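Local coordinates for protein cysteine desulfurase (PDB 6A6E) that catalyses the pyridoxal-phosphate-dependent removal of sulfur from cysteine, probably supplying persulfide sulfur to the Suf pathway of iron-sulfur cluster assembly, at residues T43-K47 with S48-K52; L90-S93 with S94-I98; N112-K116 with S117-K121; S359-D363 with E364-V368. All blocks are in the same frame, centred on the assembly; numbering follows the deposited sequence.

All four contacts are local and partly buried, and each joins a helix end to the residues that precede or follow it. Contact 1 starts helix 47-59, whereas contacts 3 and 4 end helices 103-116 and 355-366 at positive-phi glycines; contact 2 leads from helix 70-90 through a 3-10 turn into strand 97-100. Their chemistry differs: contact 1 carries an exposed salt bridge, contact 2 a carboxylate-to-backbone bond, and contacts 3 and 4 carbonyls that close the last turn, with water bridging their backbones. Strand 97-100 of contact 2 and helix 103-116 of contact 3 are consecutive. The centres of contacts 3 and 4 lie about 47 Å apart. The second subunit reaches contacts 1, 3 and 4.

Contact 1. Residues T43-K47 with S48-K52; sequences TLKCK and SVIEK
CG of Lys-47 stands opposite its own backbone N (chi1 -172°), and bends at the last two torsions of the chain bring NZ to Glu-51, whose side chain runs extended beyond CG to meet it. NZ of Lys-47 and OE2 of Glu-51 form a salt bridge of 2.7 Å in which the ammonium sits above the carboxylate plane, 43° out of it. This exposed pair spans the opening turn of helix 47-59. In the same turn the backbone bonds run from Ile-50 N to Cys-46 O at 3.0 Å and from Glu-51 N to Lys-47 O at 2.9 Å, with Cys-46 as the N-cap residue. SG of Cys-46 lies 3.4 Å from OG of Ser-48 and 3.9 Å from CG2 of Val-49, and Tyr-302 of helix 290-306 packs on both Cys-46 and Val-49. Lys-45 touches the helix by its root alone, CB against CG1 of Ile-50 at 3.8 Å. A bend at chi2 then carries its chain off, and Lys-45 NZ bonds to Thr-43 O at 2.9 Å and to the carbonyl of Gly-239, while OG1 of Thr-43 is bonded to the backbone of His-235, a residue of the pyridoxal-phosphate pocket.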
# COMPACT_ATOMS: atom_id res chain seq x y z
N THR A 43 -11.67 -5.53 -10.39
CA THR A 43 -12.89 -6.34 -10.23
C THR A 43 -13.81 -5.84 -9.15
O THR A 43 -13.43 -5.08 -8.23
CB THR A 43 -12.55 -7.81 -9.96
OG1 THR A 43 -11.65 -7.87 -8.84
CG2 THR A 43 -11.87 -8.47 -11.17
N LEU A 44 -15.04 -6.32 -9.22
CA LEU A 44 -16.09 -5.91 -8.29
C LEU A 44 -15.92 -6.72 -7.00
O LEU A 44 -15.28 -7.79 -7.01
CB LEU A 44 -17.47 -6.20 -8.90
CG LEU A 44 -17.85 -5.55 -10.21
CD1 LEU A 44 -19.24 -6.03 -10.58
CD2 LEU A 44 -17.79 -4.03 -10.21
N LYS A 45 -16.47 -6.21 -5.91
CA LYS A 45 -16.25 -6.79 -4.57
C LYS A 45 -17.44 -7.57 -4.05
O LYS A 45 -18.61 -7.23 -4.25
CB LYS A 45 -15.90 -5.70 -3.56
CG LYS A 45 -14.81 -4.71 -4.01
CD LYS A 45 -13.59 -5.39 -4.63
CE LYS A 45 -12.54 -4.40 -5.10
NZ LYS A 45 -11.61 -5.12 -6.02
N CYS A 46 -17.09 -8.64 -3.34
CA CYS A 46 -18.00 -9.58 -2.76
C CYS A 46 -18.48 -9.08 -1.41
O CYS A 46 -17.66 -8.73 -0.55
CB CYS A 46 -17.29 -10.92 -2.61
SG CYS A 46 -18.26 -12.08 -1.67
N LYS A 47 -19.78 -9.03 -1.20
CA LYS A 47 -20.32 -8.47 0.04
C LYS A 47 -19.86 -9.24 1.28
O LYS A 47 -19.46 -8.63 2.25
CB LYS A 47 -21.81 -8.47 -0.01
CG LYS A 47 -22.47 -7.75 1.14
CD LYS A 47 -23.92 -7.48 0.77
CE LYS A 47 -24.86 -8.02 1.81
NZ LYS A 47 -24.83 -7.12 2.98
N SER A 48 -19.84 -10.56 1.22
CA SER A 48 -19.49 -11.33 2.41
C SER A 48 -18.02 -11.13 2.76
O SER A 48 -17.68 -11.06 3.93
CB SER A 48 -19.87 -12.81 2.27
OG SER A 48 -19.05 -13.52 1.34
N VAL A 49 -17.16 -10.98 1.73
CA VAL A 49 -15.72 -10.74 2.00
C VAL A 49 -15.55 -9.38 2.64
O VAL A 49 -14.81 -9.23 3.63
CB VAL A 49 -14.87 -10.84 0.73
CG1 VAL A 49 -13.45 -10.30 0.92
CG2 VAL A 49 -14.87 -12.29 0.26
N ILE A 50 -16.22 -8.39 2.09
CA ILE A 50 -16.06 -7.05 2.61
C ILE A 50 -16.61 -6.93 4.04
O ILE A 50 -16.04 -6.17 4.86
CB ILE A 50 -16.73 -6.01 1.65
CG1 ILE A 50 -16.05 -6.04 0.26
CG2 ILE A 50 -16.69 -4.62 2.24
CD1 ILE A 50 -14.59 -5.67 0.24
N GLU A 51 -17.69 -7.67 4.36
CA GLU A 51 -18.23 -7.72 5.73
C GLU A 51 -17.23 -8.32 6.69
O GLU A 51 -17.14 -7.93 7.84
CB GLU A 51 -19.58 -8.53 5.79
CG GLU A 51 -20.73 -7.73 5.23
CD GLU A 51 -22.10 -8.46 5.17
OE1 GLU A 51 -22.16 -9.72 5.22
OE2 GLU A 51 -23.12 -7.71 5.04
N LYS A 52 -16.50 -9.32 6.24
CA LYS A 52 -15.49 -9.85 7.12
C LYS A 52 -14.34 -8.88 7.40
O LYS A 52 -13.80 -8.89 8.50
CB LYS A 52 -14.94 -11.14 6.56
CG LYS A 52 -15.91 -12.30 6.70
CD LYS A 52 -15.29 -13.53 6.08
CE LYS A 52 -16.31 -14.64 5.97
NZ LYS A 52 -15.61 -15.81 5.37

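Contact 2. Residues L90-S93 with S94-I98; sequences LNAS and SEEII
Glu-96 folds its side chain back on the backbone of Ser-93, giving the glutamate half of a capping box at the start of the 3-10 turn 94-96, which connects helix 70-90 with the edge strand 97-100 of the seven-stranded sheet. Its CG lies opposite the carbonyl carbon (chi1 -59°), and the chain is extended from there, which sets OE1 3.0 Å from Ser-93 N. The bond is almost straight, 173° at the hydrogen, and the N-H arrives on the anti side of the oxygen, 23° out of the carboxylate plane. In a full capping box the serine hydroxyl would accept the returning N-H; here the carbonyl does so, with Glu-96 N bonded to Ser-93 O at 3.0 Å. The other carboxylate oxygen, OE2, accepts the backbone N of Lys-250, tying the turn to the start of helix 250-253. With an alanine in place of Glu-96, the N-H groups of Ser-93 and Lys-250 would probably both lose their acceptor, and the turn would be less firmly joined to its neighbour. Glu-95 has its CG between its backbone N and carbonyl carbon, and OE2 stays 3.9 Å from OG of Ser-93. CB of Ala-92 touches both a carboxylate oxygen and a methyl, 3.7 Å from OE1 of Glu-96 and 4.0 Å from CD1 of Ile-97. Ile-97 also packs on Val-86 and Ala-87 of helix 70-90, and its CD1 methyl reaches CD1 of Leu-90 at 4.1 Å.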
# COMPACT_ATOMS: atom_id res chain seq x y z
N LEU A 90 -0.87 -20.61 -4.02
CA LEU A 90 0.17 -20.65 -5.07
C LEU A 90 1.07 -21.90 -4.97
O LEU A 90 2.03 -22.04 -5.70
CB LEU A 90 1.07 -19.45 -4.97
CG LEU A 90 0.38 -18.07 -5.19
CD1 LEU A 90 1.44 -17.01 -5.05
CD2 LEU A 90 -0.28 -17.87 -6.56
N ASN A 91 0.83 -22.77 -3.99
CA ASN A 91 1.78 -23.86 -3.65
C ASN A 91 3.17 -23.40 -3.28
O ASN A 91 4.20 -23.98 -3.73
CB ASN A 91 1.84 -24.90 -4.80
CG ASN A 91 2.45 -26.22 -4.34
OD1 ASN A 91 2.32 -26.57 -3.19
ND2 ASN A 91 3.21 -26.89 -5.23
N ALA A 92 3.24 -22.34 -2.48
CA ALA A 92 4.51 -21.84 -1.96
C ALA A 92 4.56 -22.11 -0.52
O ALA A 92 3.55 -22.47 0.09
CB ALA A 92 4.71 -20.33 -2.14
N SER A 93 5.72 -21.85 0.05
CA SER A 93 5.79 -21.94 1.47
C SER A 93 5.53 -20.50 2.02
O SER A 93 5.69 -19.47 1.29
CB SER A 93 7.10 -22.63 1.86
OG SER A 93 7.89 -21.71 2.51
N SER A 94 5.00 -20.40 3.24
CA SER A 94 4.61 -19.09 3.80
C SER A 94 5.76 -18.07 3.87
O SER A 94 5.50 -16.90 3.65
CB SER A 94 3.94 -19.23 5.17
OG SER A 94 4.86 -19.63 6.18
N GLU A 95 7.00 -18.51 4.08
CA GLU A 95 8.13 -17.57 4.15
C GLU A 95 8.56 -17.04 2.76
O GLU A 95 9.39 -16.18 2.69
CB GLU A 95 9.33 -18.17 4.96
CG GLU A 95 10.32 -18.99 4.14
CD GLU A 95 11.17 -19.97 4.99
OE1 GLU A 95 12.24 -19.55 5.54
OE2 GLU A 95 10.82 -21.20 5.06
N GLU A 96 7.98 -17.59 1.68
CA GLU A 96 8.19 -17.12 0.31
C GLU A 96 7.15 -16.09 -0.18
O GLU A 96 7.23 -15.61 -1.34
CB GLU A 96 8.21 -18.37 -0.64
CG GLU A 96 9.29 -19.37 -0.25
CD GLU A 96 9.34 -20.61 -1.15
OE1 GLU A 96 8.27 -21.21 -1.43
OE2 GLU A 96 10.45 -20.93 -1.60
N ILE A 97 6.18 -15.80 0.67
CA ILE A 97 5.14 -14.83 0.37
C ILE A 97 5.43 -13.50 1.11
O ILE A 97 5.48 -13.46 2.37
CB ILE A 97 3.83 -15.38 0.80
CG1 ILE A 97 3.51 -16.68 0.02
CG2 ILE A 97 2.67 -14.42 0.56
CD1 ILE A 97 3.50 -16.57 -1.51
N ILE A 98 5.61 -12.44 0.32
CA ILE A 98 5.77 -11.11 0.81
C ILE A 98 4.60 -10.25 0.40
O ILE A 98 4.24 -10.25 -0.76
CB ILE A 98 7.04 -10.54 0.23
CG1 ILE A 98 8.18 -11.51 0.66
CG2 ILE A 98 7.28 -9.14 0.73
CD1 ILE A 98 9.33 -11.39 -0.27

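Contact 3. Residues N112-K116 with S117-K121; sequences NSLAK and SGILK
Ser-117 addresses the flat carbonyl group of Ser-113 from opposite faces: its backbone N on one, tilted 22° from the carbonyl plane and 3.0 Å from Ser-113 O, and its hydroxyl on the other, 39° out of the plane, with OG 2.7 Å from the same oxygen. OG gets there by standing beside its own backbone N, opposite the carbonyl carbon, and while donating to Ser-113 O it accepts from Glu-257 N. Ser-113 OG bonds to the carbonyl of Glu-257, so two serines one turn apart hold that loop. Were Ser-117 an alanine, Glu-257 N would probably be left without this acceptor and Ser-113 O with a single grip from the turn. The next carbonyl is also shared: Ile-119 N meets Leu-114 O nearly end-on at 3.0 Å, whereas Leu-120 N, at 3.1 Å, stands 64° above the plane. Ala-115 O takes Gly-118 N, 3.2 Å away, over a face of its carbonyl, and a water donates to it and to Leu-120 O, bridging the two backbones. Leu-114 packs CB to CB on Leu-120 at 4.0 Å, and its CD2 meets the CD1 methyl of Ile-119. NZ of Lys-116 is hydrogen-bonded to Tyr-261 OH and the carbonyls of Pro-258 and Phe-259. The pair of bonds from Ile-119 N to Leu-114 O and from Gly-118 N to Ala-115 O, with positive phi at Gly-118, is the Schellman motif, here ending helix 103-116, whose opposite end carries Thr-103 and Thr-104 of the pyridoxal-phosphate pocket.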
# COMPACT_ATOMS: atom_id res chain seq x y z
N ASN A 112 15.18 -2.92 -8.29
CA ASN A 112 16.04 -2.28 -7.35
C ASN A 112 16.79 -3.29 -6.49
O ASN A 112 18.02 -3.08 -6.21
CB ASN A 112 15.32 -1.26 -6.44
CG ASN A 112 14.87 -0.05 -7.16
OD1 ASN A 112 15.65 0.89 -7.35
ND2 ASN A 112 13.56 -0.04 -7.58
N SER A 113 16.10 -4.30 -5.96
CA SER A 113 16.80 -5.26 -5.12
C SER A 113 17.81 -6.09 -5.97
O SER A 113 18.91 -6.34 -5.50
CB SER A 113 15.88 -6.23 -4.36
OG SER A 113 15.07 -5.46 -3.42
N LEU A 114 17.46 -6.51 -7.17
CA LEU A 114 18.47 -7.26 -7.98
C LEU A 114 19.75 -6.42 -8.22
O LEU A 114 20.86 -6.96 -8.15
CB LEU A 114 17.89 -7.82 -9.24
CG LEU A 114 16.83 -8.90 -8.98
CD1 LEU A 114 15.96 -9.05 -10.19
CD2 LEU A 114 17.30 -10.26 -8.51
N ALA A 115 19.62 -5.13 -8.47
CA ALA A 115 20.77 -4.28 -8.72
C ALA A 115 21.61 -4.03 -7.44
O ALA A 115 22.84 -4.06 -7.46
CB ALA A 115 20.33 -2.95 -9.30
N LYS A 116 20.93 -3.83 -6.32
CA LYS A 116 21.64 -3.58 -5.08
C LYS A 116 22.30 -4.80 -4.53
O LYS A 116 23.19 -4.68 -3.74
CB LYS A 116 20.69 -3.02 -3.98
CG LYS A 116 20.19 -1.58 -4.20
CD LYS A 116 19.57 -0.98 -2.89
CE LYS A 116 18.18 -1.57 -2.49
NZ LYS A 116 17.35 -0.89 -1.37
N SER A 117 21.77 -5.97 -4.85
CA SER A 117 22.33 -7.19 -4.40
C SER A 117 23.55 -7.62 -5.26
O SER A 117 24.11 -8.67 -5.01
CB SER A 117 21.31 -8.31 -4.47
OG SER A 117 20.08 -8.00 -3.79
N GLY A 118 23.83 -6.90 -6.33
CA GLY A 118 24.87 -7.27 -7.23
C GLY A 118 24.58 -8.38 -8.22
O GLY A 118 25.51 -8.87 -8.83
N ILE A 119 23.32 -8.74 -8.42
CA ILE A 119 22.95 -9.80 -9.32
C ILE A 119 22.73 -9.21 -10.72
O ILE A 119 23.16 -9.80 -11.73
CB ILE A 119 21.68 -10.45 -8.83
CG1 ILE A 119 21.95 -11.16 -7.52
CG2 ILE A 119 21.08 -11.36 -9.91
CD1 ILE A 119 20.75 -11.74 -6.83
N LEU A 120 22.02 -8.10 -10.81
CA LEU A 120 21.83 -7.42 -12.08
C LEU A 120 22.85 -6.32 -12.19
O LEU A 120 22.72 -5.33 -11.49
CB LEU A 120 20.43 -6.82 -12.20
CG LEU A 120 20.02 -6.14 -13.51
CD1 LEU A 120 20.13 -7.00 -14.74
CD2 LEU A 120 18.57 -5.67 -13.34
N LYS A 121 23.88 -6.51 -13.04
CA LYS A 121 25.01 -5.54 -13.16
C LYS A 121 24.99 -4.72 -14.42
O LYS A 121 24.29 -5.06 -15.36
CB LYS A 121 26.35 -6.24 -13.12
CG LYS A 121 26.56 -7.20 -12.00
CD LYS A 121 28.05 -7.33 -11.83
CE LYS A 121 28.40 -8.49 -10.97
NZ LYS A 121 28.34 -9.69 -11.83
O HOH W 1 24.39 -5.00 -9.47

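Contact 4. Residues S359-D363 with E364-V368; sequences SHILD and ENFGV
At His-360, CG opposite the backbone N (chi1 172°) lays the imidazole alongside the Glu-364 side chain, both pointing the same way. Ring and carboxylate planes are nearly perpendicular, 89° apart, and OE2 of Glu-364 sits at the ring edge, 3.1 Å from NE2 of His-360. Ile-361 O accepts Asn-365 N at 2.9 Å, and the same oxygen faces the edge of the Phe-366 ring, which also makes an edge-to-face stack with Tyr-419 of helix 407-423. Helix 355-366 closes around Leu-362, whose O takes Val-368 N at 3.0 Å and, more weakly, Phe-366 N; Gly-367, with phi of 66°, turns the chain here into strand 368-373. CB of Leu-362 packs on CB of Val-368 at 4.0 Å, and a water donates to both Val-368 O and Ser-359 O, at 2.8 Å from each. Asp-363 O receives a weak bond from Gly-367 N. The buried carboxylate of Asp-363 meets the dimer partner: OD1 is hydrogen-bonded to Thr-70 OG1 of the second subunit and accepts a hydrogen bond from a water 2.7 Å from OD1 that also reaches Gly-367 O weakly.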
# COMPACT_ATOMS: atom_id res chain seq x y z
N SER A 359 -16.77 3.13 -26.18
CA SER A 359 -16.95 2.95 -24.77
C SER A 359 -18.02 3.93 -24.22
O SER A 359 -18.78 3.59 -23.30
CB SER A 359 -15.60 3.13 -24.04
OG SER A 359 -14.75 2.04 -24.29
N HIS A 360 -18.08 5.14 -24.77
CA HIS A 360 -19.01 6.10 -24.26
C HIS A 360 -20.45 5.61 -24.52
O HIS A 360 -21.25 5.54 -23.63
CB HIS A 360 -18.81 7.50 -24.87
CG HIS A 360 -19.91 8.41 -24.47
ND1 HIS A 360 -19.99 8.96 -23.22
CD2 HIS A 360 -21.08 8.73 -25.10
CE1 HIS A 360 -21.14 9.63 -23.10
NE2 HIS A 360 -21.82 9.50 -24.23
N ILE A 361 -20.73 5.20 -25.76
CA ILE A 361 -22.11 4.80 -26.15
C ILE A 361 -22.48 3.49 -25.43
O ILE A 361 -23.55 3.39 -24.84
CB ILE A 361 -22.28 4.68 -27.68
CG1 ILE A 361 -22.17 6.04 -28.34
CG2 ILE A 361 -23.62 4.03 -28.00
CD1 ILE A 361 -21.78 6.01 -29.83
N LEU A 362 -21.54 2.56 -25.36
CA LEU A 362 -21.77 1.29 -24.59
C LEU A 362 -22.20 1.54 -23.18
O LEU A 362 -23.24 0.96 -22.70
CB LEU A 362 -20.55 0.35 -24.61
CG LEU A 362 -20.32 -0.30 -25.95
CD1 LEU A 362 -19.12 -1.22 -25.89
CD2 LEU A 362 -21.53 -1.11 -26.29
N ASP A 363 -21.52 2.48 -22.53
CA ASP A 363 -21.86 2.85 -21.16
C ASP A 363 -23.19 3.66 -20.99
O ASP A 363 -24.05 3.32 -20.17
CB ASP A 363 -20.68 3.66 -20.52
CG ASP A 363 -21.06 4.29 -19.18
OD1 ASP A 363 -21.35 3.60 -18.17
OD2 ASP A 363 -21.06 5.52 -19.11
N GLU A 364 -23.37 4.71 -21.77
CA GLU A 364 -24.52 5.57 -21.54
C GLU A 364 -25.82 4.88 -22.03
O GLU A 364 -26.83 4.85 -21.32
CB GLU A 364 -24.32 6.92 -22.20
CG GLU A 364 -24.91 8.04 -21.37
CD GLU A 364 -25.18 9.25 -22.21
OE1 GLU A 364 -26.34 9.37 -22.67
OE2 GLU A 364 -24.23 10.07 -22.42
N ASN A 365 -25.75 4.23 -23.18
CA ASN A 365 -26.94 3.68 -23.84
C ASN A 365 -27.15 2.21 -23.62
O ASN A 365 -28.24 1.74 -23.90
CB ASN A 365 -26.91 3.99 -25.34
CG ASN A 365 -26.81 5.50 -25.59
OD1 ASN A 365 -25.73 6.05 -25.80
ND2 ASN A 365 -27.92 6.19 -25.45
N PHE A 366 -26.15 1.47 -23.12
CA PHE A 366 -26.33 0.02 -22.85
C PHE A 366 -25.87 -0.46 -21.47
O PHE A 366 -25.99 -1.62 -21.17
CB PHE A 366 -25.64 -0.81 -23.90
CG PHE A 366 -26.22 -0.64 -25.25
CD1 PHE A 366 -25.79 0.42 -26.07
CD2 PHE A 366 -27.17 -1.53 -25.71
CE1 PHE A 366 -26.35 0.58 -27.33
CE2 PHE A 366 -27.73 -1.37 -26.96
CZ PHE A 366 -27.34 -0.32 -27.78
N GLY A 367 -25.40 0.46 -20.63
CA GLY A 367 -24.94 0.13 -19.26
C GLY A 367 -23.68 -0.77 -19.18
O GLY A 367 -23.37 -1.33 -18.12
N VAL A 368 -23.00 -0.89 -20.30
CA VAL A 368 -21.87 -1.77 -20.51
C VAL A 368 -20.59 -0.94 -20.22
O VAL A 368 -20.34 0.07 -20.90
CB VAL A 368 -21.86 -2.27 -21.96
CG1 VAL A 368 -20.59 -3.06 -22.29
CG2 VAL A 368 -23.07 -3.16 -22.22
O HOH W 2 -18.00 1.23 -21.97
O HOH W 3 -21.24 1.07 -17.24